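Local coordinates for citrate lyase, subunit 1 (Methanosaeta concilii, PDB 6HXI), which probably catalyses, together with its partner subunit, the ATP-driven conversion of citrate and coenzyme A into acetyl-CoA and oxaloacetate, at residues V58-L63 with K83-E88; G158-D163 with L186-S191; V284-T289 with T410-L415; K365-D370 with L396-Q401. One frame throughout, in Å; residues are numbered along the deposited sequence.

Contact 1 (V58-L63 with K83-E88); sequences VKPDQL and KEYLNE
Val-58 lays both its methyl groups against the ring of Tyr-85. Val-58 CG1 sits 3.5 Å from Tyr-85 CD1, and Val-58 CG2 lies beside CD1 and CE1 of Tyr-85 while also reaching Leu-86 CD2 at 3.7 Å. The Val-58 carbonyl O lies over one face of the ring. Farther along, the phenol end crosses Pro-60 at about a right angle, Tyr-85 OH being 3.3 Å from Pro-60 CD. Tyr-85 gets there because its CG stands anti to the backbone N (chi1 169°), sending the ring from helix 79-89 along strand 56-60. This is helix-on-sheet packing within the ATP-grasp domain: the helix segment runs nearly parallel to the strand segment, 22° between directions and 9.4 Å between axes. The neighbouring strands complete the layer, with Leu-74 touching both Val-58 and Tyr-85, and Ile-108 touching Val-58 and Leu-86. Leu-72 O takes a weak hydrogen bond from the Tyr-85 hydroxyl. An alanine at Tyr-85 is likely to open a gap beside both Val-58 methyls and deprive Leu-72 O of that bond. Lys-59, the intervening residue, points away from the helix and carries its amine to salt bridges with Glu-8 and Asp-214.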
loop_
_atom_site.group_PDB
_atom_site.type_symbol
_atom_site.label_atom_id
_atom_site.label_comp_id
_atom_site.label_asym_id
_atom_site.label_seq_id
_atom_site.Cartn_x
_atom_site.Cartn_y
_atom_site.Cartn_z
ATOM N N VAL C 58 44.133 6.242 67.571
ATOM C CA VAL C 58 43.999 7.171 66.456
ATOM C C VAL C 58 45.370 7.277 65.759
ATOM O O VAL C 58 46.396 7.485 66.412
ATOM C CB VAL C 58 43.299 8.524 66.807
ATOM C CG1 VAL C 58 43.937 9.229 67.997
ATOM C CG2 VAL C 58 43.180 9.449 65.599
ATOM N N LYS C 59 45.377 7.010 64.445
ATOM C CA LYS C 59 46.575 6.967 63.607
ATOM C C LYS C 59 46.306 7.498 62.183
ATOM O O LYS C 59 45.178 7.352 61.695
ATOM C CB LYS C 59 47.139 5.526 63.557
ATOM C CG LYS C 59 46.129 4.446 63.148
ATOM C CD LYS C 59 46.644 3.050 63.437
ATOM C CE LYS C 59 45.519 2.059 63.548
ATOM N NZ LYS C 59 46.006 0.651 63.509
ATOM N N PRO C 60 47.316 8.091 61.483
ATOM C CA PRO C 60 47.065 8.570 60.110
ATOM C C PRO C 60 46.847 7.431 59.101
ATOM O O PRO C 60 47.582 6.439 59.113
ATOM C CB PRO C 60 48.301 9.418 59.786
ATOM C CG PRO C 60 49.366 8.892 60.665
ATOM C CD PRO C 60 48.717 8.338 61.895
ATOM N N ASP C 61 45.811 7.574 58.252
ATOM C CA ASP C 61 45.419 6.602 57.236
ATOM C C ASP C 61 45.660 7.170 55.831
ATOM O O ASP C 61 44.716 7.391 55.072
ATOM C CB ASP C 61 43.949 6.175 57.448
ATOM C CG ASP C 61 43.573 4.830 56.847
ATOM O OD1 ASP C 61 44.447 4.194 56.203
ATOM O OD2 ASP C 61 42.410 4.410 57.020
ATOM N N GLN C 62 46.934 7.403 55.488
ATOM C CA GLN C 62 47.310 7.971 54.193
ATOM C C GLN C 62 48.294 7.078 53.419
ATOM O O GLN C 62 49.087 7.563 52.600
ATOM C CB GLN C 62 47.821 9.411 54.365
ATOM C CG GLN C 62 46.698 10.435 54.429
ATOM C CD GLN C 62 47.195 11.805 54.805
ATOM O OE1 GLN C 62 47.496 12.080 55.966
ATOM N NE2 GLN C 62 47.270 12.701 53.832
ATOM N N LEU C 63 48.177 5.750 53.644
ATOM C CA LEU C 63 48.953 4.676 53.001
ATOM C C LEU C 63 50.445 4.717 53.401
ATOM O O LEU C 63 51.315 5.021 52.578
ATOM C CB LEU C 63 48.748 4.636 51.454
ATOM C CG LEU C 63 47.299 4.789 50.930
ATOM C CD1 LEU C 63 47.271 5.080 49.453
ATOM C CD2 LEU C 63 46.482 3.557 51.192
ATOM N N LYS C 83 40.410 13.840 70.213
ATOM C CA LYS C 83 40.165 15.144 69.575
ATOM C C LYS C 83 41.377 16.069 69.700
ATOM O O LYS C 83 41.601 16.883 68.812
ATOM C CB LYS C 83 38.932 15.840 70.157
ATOM C CG LYS C 83 37.589 15.181 69.848
ATOM C CD LYS C 83 36.418 15.959 70.479
ATOM C CE LYS C 83 36.258 15.802 71.991
ATOM N NZ LYS C 83 35.876 17.074 72.698
ATOM N N GLU C 84 42.157 15.934 70.796
ATOM C CA GLU C 84 43.387 16.698 71.026
ATOM C C GLU C 84 44.438 16.302 69.983
ATOM O O GLU C 84 45.047 17.182 69.380
ATOM C CB GLU C 84 43.926 16.473 72.452
ATOM C CG GLU C 84 43.197 17.277 73.519
ATOM C CD GLU C 84 43.578 16.994 74.963
ATOM O OE1 GLU C 84 44.439 16.116 75.206
ATOM O OE2 GLU C 84 42.999 17.652 75.857
ATOM N N TYR C 85 44.616 14.981 69.743
ATOM C CA TYR C 85 45.548 14.444 68.743
ATOM C C TYR C 85 45.133 14.890 67.331
ATOM O O TYR C 85 45.997 15.234 66.529
ATOM C CB TYR C 85 45.639 12.906 68.846
ATOM C CG TYR C 85 46.370 12.237 67.701
ATOM C CD1 TYR C 85 45.696 11.865 66.538
ATOM C CD2 TYR C 85 47.732 11.964 67.781
ATOM C CE1 TYR C 85 46.360 11.246 65.478
ATOM C CE2 TYR C 85 48.410 11.346 66.723
ATOM C CZ TYR C 85 47.717 10.989 65.574
ATOM O OH TYR C 85 48.353 10.393 64.508
ATOM N N LEU C 86 43.816 14.885 67.043
ATOM C CA LEU C 86 43.266 15.289 65.748
ATOM C C LEU C 86 43.392 16.808 65.524
ATOM O O LEU C 86 43.746 17.214 64.418
ATOM C CB LEU C 86 41.793 14.859 65.598
ATOM C CG LEU C 86 41.441 13.372 65.728
ATOM C CD1 LEU C 86 40.028 13.213 66.238
ATOM C CD2 LEU C 86 41.607 12.627 64.408
ATOM N N ASN C 87 43.102 17.638 66.563
ATOM C CA ASN C 87 43.188 19.107 66.481
ATOM C C ASN C 87 44.630 19.619 66.354
ATOM O O ASN C 87 44.841 20.729 65.863
ATOM C CB ASN C 87 42.467 19.790 67.656
ATOM C CG ASN C 87 41.009 20.112 67.398
ATOM O OD1 ASN C 87 40.124 19.253 67.489
ATOM N ND2 ASN C 87 40.721 21.378 67.116
ATOM N N GLU C 88 45.615 18.804 66.775
ATOM C CA GLU C 88 47.034 19.144 66.713
ATOM C C GLU C 88 47.683 18.695 65.401
ATOM O O GLU C 88 48.272 19.527 64.708
ATOM C CB GLU C 88 47.795 18.524 67.903
ATOM C CG GLU C 88 47.589 19.219 69.240
ATOM C CD GLU C 88 48.041 18.446 70.468
ATOM O OE1 GLU C 88 48.102 17.195 70.409
ATOM O OE2 GLU C 88 48.297 19.096 71.509
#

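Contact 2 (G158-D163 with L186-S191); sequences GIDALD and LWRFYS
Ile-159 rests on the indole of Trp-187, and this apolar packing forms the buried half of the contact. Ile-159 CB is 3.5 Å from Trp-187 CE3 and Ile-159 CD1 4.0 Å from Trp-187 CB, while the Ile-159 backbone N lies over a face of the ring. With CG1 anti to the backbone N (chi1 -155°), the longer branch of Ile-159 runs toward the root of the indole while CG2 is turned toward Arg-188. Gly-158 adds its CA, 3.9 Å from Trp-187 CH2, and Ser-191 OG lies over the opposite ring face from Ile-159. Both partners belong to the ATP-grasp domain: residues 159-162 form a type I beta turn in the loop after strand 149-154, and helix 173-192 packs on the same antiparallel sheet, whose Ile-131 touches both Ile-159 and Trp-187. The salt bridge lies at the more exposed side: Arg-188 approaches Asp-160 end-on, and Asp-160 OD1 alone accepts from Arg-188 NH1 at 3.0 Å and NH2 at 3.1 Å. Both bonds stay near the guanidinium plane but are bent, with N-H to oxygen angles of 148° and 141°. The carboxylate stands almost perpendicular to that plane; NH1 meets the syn lone pair, whereas NH2 comes from above the carboxylate. Ile-159 CG2 covers a guanidinium face. Trp-187 NE1 is hydrogen-bonded to Asp-129.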
loop_
_atom_site.group_PDB
_atom_site.type_symbol
_atom_site.label_atom_id
_atom_site.label_comp_id
_atom_site.label_asym_id
_atom_site.label_seq_id
_atom_site.Cartn_x
_atom_site.Cartn_y
_atom_site.Cartn_z
ATOM N N GLY C 158 41.953 -24.169 44.243
ATOM C CA GLY C 158 41.375 -23.424 45.360
ATOM C C GLY C 158 41.872 -23.880 46.721
ATOM O O GLY C 158 42.774 -24.725 46.807
ATOM N N ILE C 159 41.300 -23.301 47.802
ATOM C CA ILE C 159 41.700 -23.600 49.194
ATOM C C ILE C 159 41.225 -24.996 49.682
ATOM O O ILE C 159 41.933 -25.621 50.470
ATOM C CB ILE C 159 41.281 -22.453 50.177
ATOM C CG1 ILE C 159 42.157 -22.405 51.437
ATOM C CG2 ILE C 159 39.785 -22.473 50.546
ATOM C CD1 ILE C 159 43.325 -21.528 51.354
ATOM N N ASP C 160 40.042 -25.467 49.226
ATOM C CA ASP C 160 39.437 -26.755 49.613
ATOM C C ASP C 160 40.345 -27.960 49.300
ATOM O O ASP C 160 40.278 -28.991 49.983
ATOM C CB ASP C 160 38.063 -26.924 48.950
ATOM C CG ASP C 160 37.013 -25.916 49.384
ATOM O OD1 ASP C 160 37.358 -24.721 49.546
ATOM O OD2 ASP C 160 35.834 -26.310 49.510
ATOM N N ALA C 161 41.221 -27.798 48.285
ATOM C CA ALA C 161 42.200 -28.803 47.869
ATOM C C ALA C 161 43.406 -28.869 48.836
ATOM O O ALA C 161 44.294 -29.705 48.643
ATOM C CB ALA C 161 42.674 -28.495 46.456
ATOM N N LEU C 162 43.428 -28.002 49.879
ATOM C CA LEU C 162 44.534 -27.910 50.835
ATOM C C LEU C 162 44.175 -28.138 52.300
ATOM O O LEU C 162 43.176 -27.607 52.793
ATOM C CB LEU C 162 45.230 -26.532 50.731
ATOM C CG LEU C 162 45.797 -26.106 49.391
ATOM C CD1 LEU C 162 45.996 -24.616 49.359
ATOM C CD2 LEU C 162 47.097 -26.822 49.088
ATOM N N ASP C 163 45.062 -28.845 53.021
ATOM C CA ASP C 163 44.953 -29.031 54.462
ATOM C C ASP C 163 45.812 -27.915 55.060
ATOM O O ASP C 163 47.032 -28.070 55.195
ATOM C CB ASP C 163 45.454 -30.421 54.893
ATOM C CG ASP C 163 45.631 -30.575 56.398
ATOM O OD1 ASP C 163 44.618 -30.503 57.127
ATOM O OD2 ASP C 163 46.790 -30.726 56.848
ATOM N N LEU C 186 39.929 -15.673 55.088
ATOM C CA LEU C 186 40.640 -14.504 54.567
ATOM C C LEU C 186 40.980 -14.676 53.095
ATOM O O LEU C 186 40.855 -13.710 52.343
ATOM C CB LEU C 186 41.894 -14.185 55.386
ATOM C CG LEU C 186 42.481 -12.782 55.187
ATOM C CD1 LEU C 186 41.672 -11.746 55.936
ATOM C CD2 LEU C 186 43.925 -12.736 55.641
ATOM N N TRP C 187 41.360 -15.910 52.679
ATOM C CA TRP C 187 41.623 -16.238 51.272
ATOM C C TRP C 187 40.335 -16.105 50.444
ATOM O O TRP C 187 40.378 -15.573 49.339
ATOM C CB TRP C 187 42.211 -17.648 51.094
ATOM C CG TRP C 187 42.453 -17.957 49.646
ATOM C CD1 TRP C 187 43.473 -17.492 48.868
ATOM C CD2 TRP C 187 41.568 -18.658 48.769
ATOM N NE1 TRP C 187 43.305 -17.905 47.568
ATOM C CE2 TRP C 187 42.129 -18.601 47.472
ATOM C CE3 TRP C 187 40.330 -19.303 48.945
ATOM C CZ2 TRP C 187 41.529 -19.222 46.369
ATOM C CZ3 TRP C 187 39.742 -19.930 47.858
ATOM C CH2 TRP C 187 40.337 -19.882 46.585
ATOM N N ARG C 188 39.202 -16.597 50.980
ATOM C CA ARG C 188 37.899 -16.539 50.312
ATOM C C ARG C 188 37.491 -15.080 50.152
ATOM O O ARG C 188 37.046 -14.676 49.082
ATOM C CB ARG C 188 36.853 -17.340 51.111
ATOM C CG ARG C 188 37.153 -18.829 51.199
ATOM C CD ARG C 188 35.914 -19.595 51.634
ATOM N NE ARG C 188 36.234 -20.901 52.216
ATOM C CZ ARG C 188 36.411 -22.024 51.519
ATOM N NH1 ARG C 188 36.343 -22.012 50.191
ATOM N NH2 ARG C 188 36.689 -23.159 52.143
ATOM N N PHE C 189 37.732 -14.282 51.194
ATOM C CA PHE C 189 37.499 -12.851 51.216
ATOM C C PHE C 189 38.386 -12.154 50.166
ATOM O O PHE C 189 37.902 -11.318 49.422
ATOM C CB PHE C 189 37.754 -12.319 52.638
ATOM C CG PHE C 189 37.777 -10.819 52.810
ATOM C CD1 PHE C 189 36.598 -10.084 52.796
ATOM C CD2 PHE C 189 38.979 -10.145 53.028
ATOM C CE1 PHE C 189 36.617 -8.697 52.958
ATOM C CE2 PHE C 189 38.998 -8.757 53.190
ATOM C CZ PHE C 189 37.813 -8.040 53.154
ATOM N N TYR C 190 39.660 -12.543 50.082
ATOM C CA TYR C 190 40.650 -12.012 49.126
ATOM C C TYR C 190 40.186 -12.304 47.677
ATOM O O TYR C 190 40.146 -11.400 46.830
ATOM C CB TYR C 190 42.012 -12.676 49.430
ATOM C CG TYR C 190 43.137 -12.347 48.468
ATOM C CD1 TYR C 190 43.983 -11.269 48.698
ATOM C CD2 TYR C 190 43.418 -13.175 47.381
ATOM C CE1 TYR C 190 45.035 -10.976 47.829
ATOM C CE2 TYR C 190 44.481 -12.907 46.524
ATOM C CZ TYR C 190 45.282 -11.802 46.749
ATOM O OH TYR C 190 46.321 -11.520 45.902
ATOM N N SER C 191 39.798 -13.566 47.440
ATOM C CA SER C 191 39.362 -14.131 46.168
ATOM C C SER C 191 38.046 -13.598 45.634
ATOM O O SER C 191 37.912 -13.435 44.424
ATOM C CB SER C 191 39.291 -15.649 46.275
ATOM O OG SER C 191 40.552 -16.184 45.914
#

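Contact 3 (V284-T289 with T410-L415); sequences VIYADT and TRIVPL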
loop_
_atom_site.group_PDB
_atom_site.type_symbol
_atom_site.label_atom_id
_atom_site.label_comp_id
_atom_site.label_asym_id
_atom_site.label_seq_id
_atom_site.Cartn_x
_atom_site.Cartn_y
_atom_site.Cartn_z
ATOM N N VAL C 284 55.846 5.310 27.753
ATOM C CA VAL C 284 56.899 4.950 28.700
ATOM C C VAL C 284 58.225 5.262 28.025
ATOM O O VAL C 284 59.081 5.899 28.642
ATOM C CB VAL C 284 56.758 3.455 29.117
ATOM C CG1 VAL C 284 57.987 2.952 29.849
ATOM C CG2 VAL C 284 55.509 3.234 29.973
ATOM N N ILE C 285 58.370 4.878 26.736
ATOM C CA ILE C 285 59.594 5.113 25.953
ATOM C C ILE C 285 59.854 6.609 25.759
ATOM O O ILE C 285 61.007 7.029 25.883
ATOM C CB ILE C 285 59.636 4.308 24.621
ATOM C CG1 ILE C 285 59.587 2.794 24.915
ATOM C CG2 ILE C 285 60.895 4.675 23.780
ATOM C CD1 ILE C 285 59.275 1.913 23.747
ATOM N N TYR C 286 58.795 7.408 25.492
ATOM C CA TYR C 286 58.943 8.866 25.349
ATOM C C TYR C 286 59.383 9.489 26.661
ATOM O O TYR C 286 60.241 10.356 26.641
ATOM C CB TYR C 286 57.659 9.524 24.843
ATOM C CG TYR C 286 57.486 9.491 23.342
ATOM C CD1 TYR C 286 56.956 8.374 22.709
ATOM C CD2 TYR C 286 57.776 10.607 22.562
ATOM C CE1 TYR C 286 56.731 8.359 21.335
ATOM C CE2 TYR C 286 57.554 10.603 21.184
ATOM C CZ TYR C 286 57.025 9.475 20.578
ATOM O OH TYR C 286 56.780 9.447 19.227
ATOM N N ALA C 287 58.843 9.008 27.799
ATOM C CA ALA C 287 59.224 9.451 29.145
ATOM C C ALA C 287 60.691 9.067 29.436
ATOM O O ALA C 287 61.426 9.882 29.980
ATOM C CB ALA C 287 58.297 8.836 30.186
ATOM N N ASP C 288 61.121 7.844 29.023
ATOM C CA ASP C 288 62.497 7.357 29.177
ATOM C C ASP C 288 63.470 8.299 28.473
ATOM O O ASP C 288 64.473 8.682 29.073
ATOM C CB ASP C 288 62.671 5.919 28.636
ATOM C CG ASP C 288 61.960 4.802 29.415
ATOM O OD1 ASP C 288 61.321 5.106 30.449
ATOM O OD2 ASP C 288 62.029 3.623 28.974
ATOM N N THR C 289 63.148 8.697 27.219
ATOM C CA THR C 289 63.973 9.595 26.393
ATOM C C THR C 289 64.072 10.989 27.009
ATOM O O THR C 289 65.164 11.536 27.043
ATOM C CB THR C 289 63.480 9.607 24.931
ATOM O OG1 THR C 289 63.282 8.261 24.499
ATOM C CG2 THR C 289 64.451 10.287 23.989
ATOM N N THR C 410 61.039 8.277 18.626
ATOM C CA THR C 410 61.381 9.231 19.672
ATOM C C THR C 410 62.283 10.398 19.200
ATOM O O THR C 410 62.804 11.130 20.051
ATOM C CB THR C 410 61.955 8.455 20.869
ATOM O OG1 THR C 410 62.089 9.342 21.972
ATOM C CG2 THR C 410 63.278 7.760 20.563
ATOM N N ARG C 411 62.410 10.607 17.866
ATOM C CA ARG C 411 63.242 11.671 17.305
ATOM C C ARG C 411 62.695 13.087 17.577
ATOM O O ARG C 411 63.475 14.041 17.585
ATOM C CB ARG C 411 63.502 11.446 15.809
ATOM C CG ARG C 411 64.892 11.891 15.348
ATOM C CD ARG C 411 65.009 11.929 13.830
ATOM N NE ARG C 411 64.999 10.592 13.219
ATOM C CZ ARG C 411 64.789 10.353 11.925
ATOM N NH1 ARG C 411 64.557 11.356 11.087
ATOM N NH2 ARG C 411 64.804 9.109 11.463
ATOM N N ILE C 412 61.367 13.221 17.828
ATOM C CA ILE C 412 60.745 14.523 18.123
ATOM C C ILE C 412 61.124 15.040 19.527
ATOM O O ILE C 412 60.973 16.232 19.793
ATOM C CB ILE C 412 59.211 14.574 17.873
ATOM C CG1 ILE C 412 58.434 13.483 18.673
ATOM C CG2 ILE C 412 58.900 14.526 16.368
ATOM C CD1 ILE C 412 57.048 13.926 19.143
ATOM N N VAL C 413 61.624 14.147 20.411
ATOM C CA VAL C 413 62.052 14.513 21.765
ATOM C C VAL C 413 63.337 15.376 21.708
ATOM O O VAL C 413 63.256 16.527 22.145
ATOM C CB VAL C 413 62.147 13.310 22.745
ATOM C CG1 VAL C 413 62.733 13.727 24.092
ATOM C CG2 VAL C 413 60.782 12.666 22.936
ATOM N N PRO C 414 64.491 14.913 21.144
ATOM C CA PRO C 414 65.677 15.794 21.081
ATOM C C PRO C 414 65.467 17.026 20.201
ATOM O O PRO C 414 65.986 18.088 20.522
ATOM C CB PRO C 414 66.769 14.882 20.513
ATOM C CG PRO C 414 66.274 13.493 20.741
ATOM C CD PRO C 414 64.802 13.593 20.564
ATOM N N LEU C 415 64.659 16.894 19.130
ATOM C CA LEU C 415 64.285 17.965 18.189
ATOM C C LEU C 415 63.579 19.141 18.908
ATOM O O LEU C 415 63.719 20.300 18.495
ATOM C CB LEU C 415 63.355 17.370 17.096
ATOM C CG LEU C 415 63.772 17.514 15.608
ATOM C CD1 LEU C 415 65.146 16.876 15.308
ATOM C CD2 LEU C 415 62.724 16.883 14.697
#
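Helix 280-292 packs against residues 410-413, which lead into helix 412-417, with CA atoms of Tyr-286 and Thr-410 6.2 Å apart and those of Thr-289 and Val-413 7.0 Å apart. Thr-289 and Thr-410 reach toward each other tip to tip, and OG1 of Thr-410 donates to OG1 of Thr-289 at 3.0 Å. Thr-289 OG1 in turn donates to Ile-285 O, 2.9 Å away and one turn earlier, making a directed relay from the second segment into the first helix. Ile-285 O already accepts the Thr-289 amide, and the hydroxyl comes to it from the other face of the carbonyl plane. Because Thr-289 carries OG1 beside its backbone N (chi1 -47°), OG1 can bend back to that carbonyl while Thr-289 CG2 faces Val-413, 3.8 Å from Val-413 CG1. A valine at Thr-289 would probably leave the Thr-410 hydroxyl without its acceptor and remove the second donor to Ile-285 O. Tyr-286 forms the other half of this buried contact. Ile-412 CG1 meets the ring at its edge, 3.9 Å from Tyr-286 CE2, while Val-413 CG2 comes to 3.7 Å from Tyr-286 CD2. The hydroxyl of Tyr-286 is held by Gly-340 N. On the side of Asp-288 the helix meets another chain, and Gly-261 N and Cys-263 N of that succinyl-CoA ligase (ADP-forming) subunit alpha bind the carboxylate. The arrangement joins two helices of the citrate-binding, succinyl-CoA synthetase-like domain, with the side chain of Tyr-286 about 9 Å from a bound citrate.

Contact 4 (K365-D370 with L396-Q401); sequences KLQEAD and LGVPIQ
Leu-366 and Leu-396 meet at an oblique angle, methyl to methyl, with CD1 of the first 3.8 Å from CD2 of the second. They lie where two neighbouring helix-to-strand connections of the parallel sheet in the citrate-binding domain run side by side: helix 363-368 leads into strand 371-376, and helix 382-396 returns the chain to strand 400-403, completing a beta-alpha-beta unit. Both leucines also touch Leu-359 of helix 348-361, which extends the apolar cluster. Val-398 is inserted from the other connection with its CB directed at the helix. Val-398 CG1, set beside the backbone N (chi1 -71°), does the touching: it lies against the main chain at Gln-367 N, 3.8 Å away, and 4.0 Å from Leu-366 CB. Gln-367 crosses Val-398 at about a right angle, and Gln-367 CG lies 3.8 Å from Val-398 CG1, the exposed glutamine packing against the buried valine. Its amide ends near the turn at Leu-396 and Gly-397. Both helices stop here with a residue of positive phi. Asp-370 closes the first in a Schellman motif, its N bonded to Gln-367 O at 3.2 Å. Gly-397 ends the second with phi 91°, a conformation in which any side chain would press on the carbonyl O of Leu-396.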
loop_
_atom_site.group_PDB
_atom_site.type_symbol
_atom_site.label_atom_id
_atom_site.label_comp_id
_atom_site.label_asym_id
_atom_site.label_seq_id
_atom_site.Cartn_x
_atom_site.Cartn_y
_atom_site.Cartn_z
ATOM N N LYS C 365 45.114 31.066 23.547
ATOM C CA LYS C 365 45.884 30.586 24.699
ATOM C C LYS C 365 47.194 29.879 24.291
ATOM O O LYS C 365 48.156 29.932 25.055
ATOM C CB LYS C 365 45.020 29.686 25.594
ATOM C CG LYS C 365 44.429 30.419 26.779
ATOM C CD LYS C 365 43.244 29.680 27.395
ATOM C CE LYS C 365 42.622 30.497 28.512
ATOM N NZ LYS C 365 41.343 29.923 29.010
ATOM N N LEU C 366 47.238 29.254 23.088
ATOM C CA LEU C 366 48.422 28.579 22.542
ATOM C C LEU C 366 49.504 29.583 22.127
ATOM O O LEU C 366 50.678 29.353 22.428
ATOM C CB LEU C 366 48.067 27.695 21.333
ATOM C CG LEU C 366 47.474 26.317 21.608
ATOM C CD1 LEU C 366 46.789 25.783 20.383
ATOM C CD2 LEU C 366 48.527 25.336 22.052
ATOM N N GLN C 367 49.114 30.678 21.422
ATOM C CA GLN C 367 50.017 31.739 20.955
ATOM C C GLN C 367 50.596 32.510 22.140
ATOM O O GLN C 367 51.812 32.714 22.207
ATOM C CB GLN C 367 49.297 32.702 19.987
ATOM C CG GLN C 367 48.880 32.063 18.655
ATOM C CD GLN C 367 47.915 32.896 17.834
ATOM O OE1 GLN C 367 48.047 33.003 16.613
ATOM N NE2 GLN C 367 46.885 33.453 18.460
ATOM N N GLU C 368 49.717 32.900 23.087
ATOM C CA GLU C 368 50.044 33.640 24.307
ATOM C C GLU C 368 50.994 32.893 25.246
ATOM O O GLU C 368 51.766 33.545 25.942
ATOM C CB GLU C 368 48.763 34.063 25.048
ATOM C CG GLU C 368 48.041 35.234 24.391
ATOM C CD GLU C 368 46.616 35.522 24.830
ATOM O OE1 GLU C 368 46.117 34.844 25.758
ATOM O OE2 GLU C 368 45.992 36.427 24.231
ATOM N N ALA C 369 50.953 31.541 25.261
ATOM C CA ALA C 369 51.819 30.732 26.125
ATOM C C ALA C 369 53.127 30.246 25.453
ATOM O O ALA C 369 53.912 29.539 26.099
ATOM C CB ALA C 369 51.042 29.566 26.711
ATOM N N ASP C 370 53.377 30.668 24.179
ATOM C CA ASP C 370 54.572 30.347 23.367
ATOM C C ASP C 370 54.774 28.829 23.226
ATOM O O ASP C 370 55.887 28.309 23.343
ATOM C CB ASP C 370 55.833 31.080 23.905
ATOM C CG ASP C 370 57.001 31.216 22.936
ATOM O OD1 ASP C 370 56.757 31.533 21.747
ATOM O OD2 ASP C 370 58.165 31.086 23.386
ATOM N N LEU C 396 46.959 28.307 12.453
ATOM C CA LEU C 396 46.883 28.502 13.905
ATOM C C LEU C 396 47.785 29.610 14.448
ATOM O O LEU C 396 47.396 30.291 15.398
ATOM C CB LEU C 396 47.154 27.172 14.647
ATOM C CG LEU C 396 46.396 26.921 15.964
ATOM C CD1 LEU C 396 44.883 26.858 15.752
ATOM C CD2 LEU C 396 46.819 25.624 16.581
ATOM N N GLY C 397 48.972 29.767 13.865
ATOM C CA GLY C 397 49.932 30.779 14.298
ATOM C C GLY C 397 50.916 30.289 15.342
ATOM O O GLY C 397 51.566 31.092 16.016
ATOM N N VAL C 398 51.019 28.959 15.492
ATOM C CA VAL C 398 51.936 28.279 16.416
ATOM C C VAL C 398 52.751 27.234 15.625
ATOM O O VAL C 398 52.201 26.625 14.697
ATOM C CB VAL C 398 51.256 27.668 17.687
ATOM C CG1 VAL C 398 50.783 28.752 18.653
ATOM C CG2 VAL C 398 50.124 26.715 17.335
ATOM N N PRO C 399 54.053 27.025 15.945
ATOM C CA PRO C 399 54.839 26.035 15.185
ATOM C C PRO C 399 54.393 24.582 15.399
ATOM O O PRO C 399 54.353 24.100 16.532
ATOM C CB PRO C 399 56.290 26.285 15.649
ATOM C CG PRO C 399 56.261 27.586 16.414
ATOM C CD PRO C 399 54.879 27.669 16.986
ATOM N N ILE C 400 54.009 23.902 14.304
ATOM C CA ILE C 400 53.585 22.496 14.350
ATOM C C ILE C 400 54.468 21.664 13.394
ATOM O O ILE C 400 54.268 21.698 12.173
ATOM C CB ILE C 400 52.044 22.269 14.163
ATOM C CG1 ILE C 400 51.220 23.100 15.184
ATOM C CG2 ILE C 400 51.705 20.779 14.272
ATOM C CD1 ILE C 400 49.700 23.119 15.030
ATOM N N GLN C 401 55.465 20.955 13.964
ATOM C CA GLN C 401 56.404 20.075 13.253
ATOM C C GLN C 401 55.762 18.700 13.126
ATOM O O GLN C 401 55.539 18.048 14.144
ATOM C CB GLN C 401 57.728 19.980 14.020
ATOM C CG GLN C 401 58.871 20.779 13.407
ATOM C CD GLN C 401 60.189 20.117 13.718
ATOM O OE1 GLN C 401 60.439 18.963 13.340
ATOM N NE2 GLN C 401 61.062 20.829 14.415
#

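Overall arrangement
The four contacts follow one another from the ATP-grasp part to the citrate-binding part, except that contact 4 is nested in the chain loop closed by contact 3. Contacts 1 and 2 lie in the ATP-grasp domain yet on different antiparallel sheets, their centres about 35 Å apart. Contacts 3 and 4 are closer, about 21 Å between centres, and belong to the same parallel-sheet domain; they touch where Leu-415 of helix 412-417 packs on Gln-401 of strand 400-403. Contacts 2 and 4, about 59 Å apart between centres, lie on opposite sides of the chain's centre. All four are local to one domain or the other; contacts 2 and 3 also border the partner subunit.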